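Histone fold protein (Methanopyrus kandleri, PDB 1F1E) is an archaeal DNA-binding histone that carries two histone-fold sequences in one chain and probably pairs with other protein chains. Local coordinates at residues K122-A127 against K133-E138; P36-Y41 against Y146-G151; D29-F34 against E138-A143. All coordinates share one frame; numbering follows the deposited sequence.

Interaction 1: K122-A127 against K133-E138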
loop_
_atom_site.group_PDB
_atom_site.type_symbol
_atom_site.label_atom_id
_atom_site.label_comp_id
_atom_site.label_asym_id
_atom_site.label_seq_id
_atom_site.Cartn_x
_atom_site.Cartn_y
_atom_site.Cartn_z
ATOM N N LYS A 122 14.331 0.883 7.542
ATOM C CA LYS A 122 13.629 2.087 7.844
ATOM C C LYS A 122 13.684 2.399 9.342
ATOM O O LYS A 122 13.875 3.551 9.754
ATOM C CB LYS A 122 12.169 1.983 7.345
ATOM C CG LYS A 122 11.438 3.352 7.418
ATOM C CD LYS A 122 12.022 4.336 6.434
ATOM C CE LYS A 122 11.347 5.681 6.344
ATOM N NZ LYS A 122 12.210 6.433 5.366
ATOM N N ALA A 123 13.490 1.350 10.162
ATOM C CA ALA A 123 13.593 1.554 11.611
ATOM C C ALA A 123 14.995 2.055 11.992
ATOM O O ALA A 123 15.118 2.888 12.883
ATOM C CB ALA A 123 13.230 0.241 12.312
ATOM N N ALA A 124 16.025 1.526 11.340
ATOM C CA ALA A 124 17.413 1.903 11.579
ATOM C C ALA A 124 17.572 3.384 11.264
ATOM O O ALA A 124 18.216 4.165 12.002
ATOM C CB ALA A 124 18.385 1.025 10.836
ATOM N N GLU A 125 16.920 3.802 10.194
ATOM C CA GLU A 125 16.984 5.195 9.803
ATOM C C GLU A 125 16.377 6.089 10.874
ATOM O O GLU A 125 16.901 7.163 11.202
ATOM C CB GLU A 125 16.299 5.351 8.431
ATOM C CG GLU A 125 16.070 6.806 8.058
ATOM C CD GLU A 125 15.378 6.965 6.719
ATOM O OE1 GLU A 125 14.877 6.032 6.068
ATOM O OE2 GLU A 125 15.350 8.153 6.323
ATOM N N TYR A 126 15.279 5.658 11.480
ATOM C CA TYR A 126 14.700 6.458 12.574
ATOM C C TYR A 126 15.584 6.465 13.808
ATOM O O TYR A 126 15.698 7.494 14.492
ATOM C CB TYR A 126 13.311 5.971 12.879
ATOM C CG TYR A 126 12.237 6.372 11.870
ATOM C CD1 TYR A 126 12.053 7.745 11.550
ATOM C CD2 TYR A 126 11.455 5.460 11.227
ATOM C CE1 TYR A 126 11.065 8.062 10.615
ATOM C CE2 TYR A 126 10.468 5.800 10.310
ATOM C CZ TYR A 126 10.281 7.119 10.002
ATOM O OH TYR A 126 9.319 7.476 9.109
ATOM N N ALA A 127 16.238 5.330 14.103
ATOM C CA ALA A 127 17.151 5.376 15.239
ATOM C C ALA A 127 18.296 6.335 14.980
ATOM O O ALA A 127 18.749 7.068 15.862
ATOM C CB ALA A 127 17.679 3.981 15.455
ATOM N N LYS A 133 22.146 4.090 18.686
ATOM C CA LYS A 133 22.670 2.787 18.302
ATOM C C LYS A 133 21.645 1.677 18.445
ATOM O O LYS A 133 21.859 0.606 17.847
ATOM C CB LYS A 133 23.896 2.484 19.182
ATOM N N THR A 134 20.571 1.885 19.239
ATOM C CA THR A 134 19.651 0.752 19.299
ATOM C C THR A 134 18.307 1.137 18.684
ATOM O O THR A 134 17.827 2.253 18.885
ATOM C CB THR A 134 19.426 0.063 20.678
ATOM O OG1 THR A 134 18.204 0.453 21.305
ATOM C CG2 THR A 134 20.613 0.381 21.518
ATOM N N VAL A 135 17.824 0.146 17.920
ATOM C CA VAL A 135 16.533 0.278 17.295
ATOM C C VAL A 135 15.538 -0.123 18.378
ATOM O O VAL A 135 15.632 -1.219 18.988
ATOM C CB VAL A 135 16.454 -0.615 16.059
ATOM C CG1 VAL A 135 15.019 -0.682 15.547
ATOM C CG2 VAL A 135 17.453 -0.078 15.047
ATOM N N GLN A 136 14.624 0.802 18.612
ATOM C CA GLN A 136 13.628 0.770 19.675
ATOM C C GLN A 136 12.239 0.623 19.119
ATOM O O GLN A 136 12.041 0.805 17.889
ATOM C CB GLN A 136 13.836 2.074 20.453
ATOM C CG GLN A 136 15.210 1.931 21.169
ATOM C CD GLN A 136 15.505 3.049 22.122
ATOM O OE1 GLN A 136 16.349 2.909 23.016
ATOM N NE2 GLN A 136 14.833 4.177 21.942
ATOM N N GLY A 137 11.291 0.267 19.947
ATOM C CA GLY A 137 9.944 0.012 19.490
ATOM C C GLY A 137 9.414 1.243 18.743
ATOM O O GLY A 137 8.742 1.007 17.704
ATOM N N GLU A 138 9.732 2.468 19.197
ATOM C CA GLU A 138 9.196 3.663 18.495
ATOM C C GLU A 138 9.720 3.695 17.088
ATOM O O GLU A 138 9.036 4.132 16.168
ATOM C CB GLU A 138 9.563 5.011 19.144
#
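Val135 packs against Ala123, Ala124 and Ala127, joining strand 134-135 to the long helix 102-129 of a histone fold. The elements follow the usual order of that fold: long helix, short connecting loop with a brief strand, then helix 137-147, which Gln136 precedes as N-cap residue. The side chains that meet in the tight part are all apolar. Val135 has CG1 anti to its own backbone N (chi1 169°) and CG2 beside that N, and this rotation spreads the two methyls over different alanines. CG1 of Val135 lies 3.8 Å from CB of Ala123. CG2 of Val135 lies 4.0 Å from CA of Ala124, the next residue, and 4.1 Å from CB of Ala127, one turn beyond Ala123. Because alanine offers nothing beyond CB, the strand can come close: the CA atoms of Ala127 and Val135 are 5.5 Å apart. No hydrogen bond crosses between the segments, and the backbone of Val135 instead pairs with Arg22 and Ser24, consistent with the parallel pairing of strands 22-23 and 134-135. Such loop-to-loop pairing is a hallmark of histone-fold pairs.

The looser side lies toward solvent. Thr134 and Lys133 direct their CB atoms away from the helix, and the Lys133 side chain is not modelled past CB, consistent with mobility. On the helix, Glu125 turns away from the strand and forms a salt bridge with Lys122 one turn earlier, NZ of Lys122 being 2.8 Å from OE1 of Glu125. The amine approaches that oxygen from above the carboxylate, 47° out of its plane. Back at the tight end, CB of Ala127 also rests against the strand backbone, 3.8 Å from the carbonyl O of Thr134.

Interaction 2: P36-Y41 against Y146-G151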
loop_
_atom_site.group_PDB
_atom_site.type_symbol
_atom_site.label_atom_id
_atom_site.label_comp_id
_atom_site.label_asym_id
_atom_site.label_seq_id
_atom_site.Cartn_x
_atom_site.Cartn_y
_atom_site.Cartn_z
ATOM N N PRO A 36 3.793 -11.309 11.232
ATOM C CA PRO A 36 2.772 -12.270 10.813
ATOM C C PRO A 36 1.536 -11.618 10.245
ATOM O O PRO A 36 0.914 -12.152 9.337
ATOM C CB PRO A 36 2.495 -13.032 12.141
ATOM C CG PRO A 36 3.727 -12.844 12.934
ATOM C CD PRO A 36 4.152 -11.433 12.668
ATOM N N THR A 37 1.111 -10.477 10.762
ATOM C CA THR A 37 -0.040 -9.759 10.217
ATOM C C THR A 37 0.236 -9.258 8.813
ATOM O O THR A 37 -0.606 -9.380 7.930
ATOM C CB THR A 37 -0.358 -8.569 11.152
ATOM O OG1 THR A 37 -0.878 -9.077 12.375
ATOM C CG2 THR A 37 -1.408 -7.660 10.582
HETATM N N MSE A 38 1.485 -8.728 8.602
HETATM C CA MSE A 38 1.903 -8.332 7.265
HETATM C C MSE A 38 1.938 -9.511 6.318
HETATM O O MSE A 38 1.484 -9.404 5.192
HETATM C CB MSE A 38 3.255 -7.630 7.312
HETATM C CG MSE A 38 3.757 -7.221 5.976
HETATM SE SE MSE A 38 4.730 -8.466 5.092
HETATM C CE MSE A 38 6.188 -8.618 6.093
ATOM N N ALA A 39 2.470 -10.628 6.745
ATOM C CA ALA A 39 2.519 -11.802 5.890
ATOM C C ALA A 39 1.127 -12.219 5.477
ATOM O O ALA A 39 0.881 -12.597 4.317
ATOM C CB ALA A 39 3.266 -12.945 6.559
ATOM N N GLU A 40 0.169 -12.177 6.420
ATOM C CA GLU A 40 -1.203 -12.543 6.110
ATOM C C GLU A 40 -1.836 -11.556 5.154
ATOM O O GLU A 40 -2.549 -11.955 4.229
ATOM C CB GLU A 40 -1.965 -12.689 7.437
ATOM C CG GLU A 40 -3.406 -13.045 7.235
ATOM C CD GLU A 40 -4.092 -13.619 8.452
ATOM O OE1 GLU A 40 -3.492 -13.636 9.507
ATOM O OE2 GLU A 40 -5.208 -14.070 8.271
ATOM N N TYR A 41 -1.605 -10.284 5.367
ATOM C CA TYR A 41 -2.083 -9.243 4.516
ATOM C C TYR A 41 -1.596 -9.456 3.078
ATOM O O TYR A 41 -2.317 -9.354 2.112
ATOM C CB TYR A 41 -1.634 -7.880 5.087
ATOM C CG TYR A 41 -1.671 -6.795 4.034
ATOM C CD1 TYR A 41 -2.797 -6.120 3.621
ATOM C CD2 TYR A 41 -0.490 -6.406 3.445
ATOM C CE1 TYR A 41 -2.712 -5.148 2.661
ATOM C CE2 TYR A 41 -0.380 -5.429 2.466
ATOM C CZ TYR A 41 -1.538 -4.795 2.087
ATOM O OH TYR A 41 -1.455 -3.810 1.112
ATOM N N TYR A 146 4.814 4.549 8.409
ATOM C CA TYR A 146 5.254 5.296 7.252
ATOM C C TYR A 146 5.167 4.366 6.070
ATOM O O TYR A 146 4.538 4.643 5.058
ATOM C CB TYR A 146 6.662 5.808 7.497
ATOM C CG TYR A 146 7.182 6.712 6.434
ATOM C CD1 TYR A 146 7.774 6.167 5.284
ATOM C CD2 TYR A 146 7.145 8.106 6.533
ATOM C CE1 TYR A 146 8.273 6.955 4.279
ATOM C CE2 TYR A 146 7.616 8.914 5.533
ATOM C CZ TYR A 146 8.176 8.324 4.425
ATOM O OH TYR A 146 8.676 9.104 3.437
ATOM N N SER A 147 5.834 3.208 6.184
ATOM C CA SER A 147 5.994 2.405 5.012
ATOM C C SER A 147 4.779 1.632 4.512
ATOM O O SER A 147 4.751 1.298 3.328
ATOM C CB SER A 147 7.184 1.473 5.199
ATOM O OG SER A 147 6.879 0.451 6.094
HETATM N N MSE A 148 3.806 1.338 5.337
HETATM C CA MSE A 148 2.693 0.500 4.950
HETATM C C MSE A 148 1.437 1.339 4.689
HETATM O O MSE A 148 1.246 2.431 5.222
HETATM C CB MSE A 148 2.434 -0.545 6.062
HETATM C CG MSE A 148 3.447 -1.645 6.171
HETATM SE SE MSE A 148 3.447 -2.927 4.873
HETATM C CE MSE A 148 5.131 -2.585 4.266
ATOM N N PRO A 149 0.515 0.824 3.918
ATOM C CA PRO A 149 -0.778 1.484 3.765
ATOM C C PRO A 149 -1.525 1.443 5.090
ATOM O O PRO A 149 -1.369 0.549 5.884
ATOM C CB PRO A 149 -1.446 0.601 2.715
ATOM C CG PRO A 149 -0.800 -0.737 2.936
ATOM C CD PRO A 149 0.646 -0.441 3.167
ATOM N N LYS A 150 -2.395 2.405 5.266
ATOM C CA LYS A 150 -3.287 2.458 6.440
ATOM C C LYS A 150 -2.465 2.372 7.714
ATOM O O LYS A 150 -2.905 1.777 8.700
ATOM C CB LYS A 150 -4.400 1.408 6.347
ATOM C CG LYS A 150 -5.358 1.742 5.239
ATOM C CD LYS A 150 -6.247 2.945 5.574
ATOM C CE LYS A 150 -7.141 2.921 4.303
ATOM N NZ LYS A 150 -7.444 4.288 4.026
ATOM N N GLY A 151 -1.294 2.984 7.703
ATOM C CA GLY A 151 -0.456 3.067 8.873
ATOM C C GLY A 151 0.024 1.732 9.349
ATOM O O GLY A 151 0.430 1.540 10.475
#
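The Tyr41 ring reaches Pro149 from the long helix 25-51 of the histone fold, and the two side chains approach from opposite directions. One edge of the ring has the carbonyl O of Met38 in its plane, 4.0 Å from CD2 of Tyr41. With CG anti to the backbone N (chi1 160°), the phenol leaves the helix and brings its hydroxyl end to the proline: CG of Pro149 is 4.2 Å from CZ of Tyr41. Pro149 follows the end of helix 137-147, where Met148 is the first residue to leave helical backbone angles, so the contact sets the residues just after one helix against the middle of another.

A second, looser touch joins Met38 and Met148, both deposited as selenomethionine: CG of Met38 lies 4.4 Å from SE of Met148. Met38, Met148 and Pro149 each have a second conformer, so these distances, above all the long selenium touch, are doubtful. With 120 Å² buried, the interface is small, but a second subunit borders it; Met71 of that subunit packs on both Tyr41 and Pro149. The phenolic OH of Tyr41 hydrogen-bonds to the carbonyl O of Val69 of the second subunit and lies 3.6 Å from CG of Pro149.

Interaction 3: D29-F34 against E138-A143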
loop_
_atom_site.group_PDB
_atom_site.type_symbol
_atom_site.label_atom_id
_atom_site.label_comp_id
_atom_site.label_asym_id
_atom_site.label_seq_id
_atom_site.Cartn_x
_atom_site.Cartn_y
_atom_site.Cartn_z
ATOM N N ASP A 29 9.112 -7.003 20.197
ATOM C CA ASP A 29 7.705 -7.178 20.459
ATOM C C ASP A 29 6.877 -6.658 19.275
ATOM O O ASP A 29 5.904 -7.276 18.806
ATOM C CB ASP A 29 7.258 -6.397 21.659
ATOM C CG ASP A 29 7.510 -6.798 23.073
ATOM O OD1 ASP A 29 7.779 -7.982 23.272
ATOM O OD2 ASP A 29 7.443 -5.909 23.939
ATOM N N THR A 30 7.350 -5.494 18.826
ATOM C CA THR A 30 6.587 -4.898 17.697
ATOM C C THR A 30 6.575 -5.723 16.429
ATOM O O THR A 30 5.553 -5.943 15.772
ATOM C CB THR A 30 7.126 -3.505 17.413
ATOM O OG1 THR A 30 6.976 -2.720 18.624
ATOM C CG2 THR A 30 6.309 -2.801 16.358
ATOM N N ILE A 31 7.765 -6.192 16.075
ATOM C CA ILE A 31 7.934 -7.001 14.854
ATOM C C ILE A 31 7.286 -8.361 15.013
ATOM O O ILE A 31 6.806 -8.906 14.030
ATOM C CB ILE A 31 9.389 -7.131 14.385
ATOM C CG1 ILE A 31 10.305 -7.865 15.334
ATOM C CG2 ILE A 31 10.035 -5.774 14.055
ATOM C CD1 ILE A 31 11.714 -8.161 14.821
ATOM N N TYR A 32 7.204 -8.944 16.190
ATOM C CA TYR A 32 6.536 -10.250 16.331
ATOM C C TYR A 32 5.046 -10.102 16.128
ATOM O O TYR A 32 4.328 -10.979 15.601
ATOM C CB TYR A 32 6.842 -10.740 17.737
ATOM C CG TYR A 32 8.288 -11.101 17.995
ATOM C CD1 TYR A 32 9.221 -11.422 17.048
ATOM C CD2 TYR A 32 8.794 -11.165 19.291
ATOM C CE1 TYR A 32 10.528 -11.766 17.295
ATOM C CE2 TYR A 32 10.060 -11.487 19.628
ATOM C CZ TYR A 32 10.945 -11.782 18.599
ATOM O OH TYR A 32 12.209 -12.112 18.956
ATOM N N ASP A 33 4.545 -8.961 16.574
ATOM C CA ASP A 33 3.117 -8.794 16.341
ATOM C C ASP A 33 2.911 -8.482 14.850
ATOM O O ASP A 33 2.025 -8.991 14.173
ATOM C CB ASP A 33 2.505 -7.681 17.212
ATOM C CG ASP A 33 2.143 -8.115 18.644
ATOM O OD1 ASP A 33 2.134 -9.339 18.912
ATOM O OD2 ASP A 33 1.960 -7.216 19.520
ATOM N N PHE A 34 3.744 -7.592 14.283
ATOM C CA PHE A 34 3.483 -7.079 12.967
ATOM C C PHE A 34 3.790 -8.021 11.793
ATOM O O PHE A 34 2.985 -8.138 10.883
ATOM C CB PHE A 34 4.271 -5.758 12.795
ATOM C CG PHE A 34 4.110 -5.239 11.382
ATOM C CD1 PHE A 34 2.913 -4.592 11.061
ATOM C CD2 PHE A 34 5.135 -5.353 10.469
ATOM C CE1 PHE A 34 2.784 -4.118 9.776
ATOM C CE2 PHE A 34 4.950 -4.930 9.162
ATOM C CZ PHE A 34 3.785 -4.295 8.875
ATOM N N GLU A 138 9.732 2.468 19.197
ATOM C CA GLU A 138 9.196 3.663 18.495
ATOM C C GLU A 138 9.720 3.695 17.088
ATOM O O GLU A 138 9.036 4.132 16.168
ATOM C CB GLU A 138 9.563 5.011 19.144
ATOM N N ASP A 139 10.937 3.256 16.824
ATOM C CA ASP A 139 11.458 3.303 15.459
ATOM C C ASP A 139 10.740 2.356 14.545
ATOM O O ASP A 139 10.477 2.597 13.381
ATOM C CB ASP A 139 12.932 2.862 15.557
ATOM C CG ASP A 139 13.771 3.785 16.428
ATOM O OD1 ASP A 139 13.515 5.009 16.401
ATOM O OD2 ASP A 139 14.651 3.196 17.114
ATOM N N VAL A 140 10.422 1.177 15.111
ATOM C CA VAL A 140 9.684 0.179 14.375
ATOM C C VAL A 140 8.263 0.628 14.116
ATOM O O VAL A 140 7.755 0.484 12.981
ATOM C CB VAL A 140 9.644 -1.207 15.049
ATOM C CG1 VAL A 140 9.020 -2.211 14.076
ATOM C CG2 VAL A 140 11.019 -1.653 15.477
ATOM N N GLU A 141 7.605 1.213 15.118
ATOM C CA GLU A 141 6.269 1.724 14.931
ATOM C C GLU A 141 6.185 2.779 13.831
ATOM O O GLU A 141 5.313 2.740 12.954
ATOM C CB GLU A 141 5.769 2.350 16.257
ATOM C CG GLU A 141 5.456 1.356 17.348
ATOM C CD GLU A 141 5.332 1.943 18.731
ATOM O OE1 GLU A 141 5.165 1.164 19.665
ATOM O OE2 GLU A 141 5.447 3.189 18.905
ATOM N N LYS A 142 7.160 3.673 13.840
ATOM C CA LYS A 142 7.187 4.719 12.811
ATOM C C LYS A 142 7.468 4.157 11.427
ATOM O O LYS A 142 6.876 4.546 10.417
ATOM C CB LYS A 142 8.285 5.739 13.169
ATOM C CG LYS A 142 8.072 6.767 14.247
ATOM C CD LYS A 142 9.382 7.551 14.378
ATOM C CE LYS A 142 9.493 8.668 15.387
ATOM N NZ LYS A 142 10.820 9.367 15.268
ATOM N N ALA A 143 8.393 3.139 11.403
ATOM C CA ALA A 143 8.656 2.476 10.143
ATOM C C ALA A 143 7.434 1.778 9.551
ATOM O O ALA A 143 7.164 1.856 8.339
ATOM C CB ALA A 143 9.806 1.489 10.301
HETATM O O HOH W 1 4.874 -1.402 19.390
#
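Thr30 meets Val140 where helix 25-51 passes helix 137-147, and its short side chain can be traced atom by atom. CB of Thr30 stands 4.0 Å from CG1 of Val140. With OG1 at chi1 -59°, CG2 falls anti to the backbone N and enters the contact, lying 3.6 Å from CG1 of Val140 and 3.9 Å from CB of the same valine. The same methyl also touches the aliphatic start of a charged side chain, with CG2 of Thr30 4.4 Å from CG of Glu141. The other branch is polar. OG1 of Thr30 accepts a hydrogen bond from a water at 2.6 Å, and this water also donates to OE1 of Glu141 at 2.6 Å, bridging the two helices beside the exposed Glu141. OG1 further hydrogen-bonds to the backbone O of Asp26, so the hydroxyl is held both by its own helix and through water by the other.

Deeper in, Ile31 and Val140 cross at nearly a right angle. CG2 of Ile31 lies 3.7 Å from CG1 of Val140, which thus meets both Thr30 and Ile31 of helix 25-51. The local axes come within 9.6 Å and make an angle of 34°, so the helices run in roughly the same direction.

Phe14 on helix 7-15 packs on both Ile31 and Val140, extending the apolar side. Elsewhere on helix 137-147, Ala143 rests against Leu119 of helix 102-129. The contact therefore joins the long helix of one histone-fold sequence to a short helix of the other, with helix 7-15 packing on the apolar pair and helix 102-129 against helix 137-147.

All three contacts use helix 137-147 or the residues at its ends. Interaction 1 attaches its leading strand to helix 102-129, whereas interaction 3 packs the helix itself, and interaction 2 the residues just after it, on helix 25-51; the centres of these two are about 11 Å apart, and Phe34 CZ meets Met148 CG at 3.8 Å. Interactions 1 and 2 are buried: the first packs alanine and valine, its centre about 17 Å from that of the chain, the second larger side chains nearer it, beside the second subunit. Interaction 3 is partly buried and alone among the three combines methyl packing with a water bridge. Asp139 and Tyr126 pack together where interactions 1 and 3 adjoin.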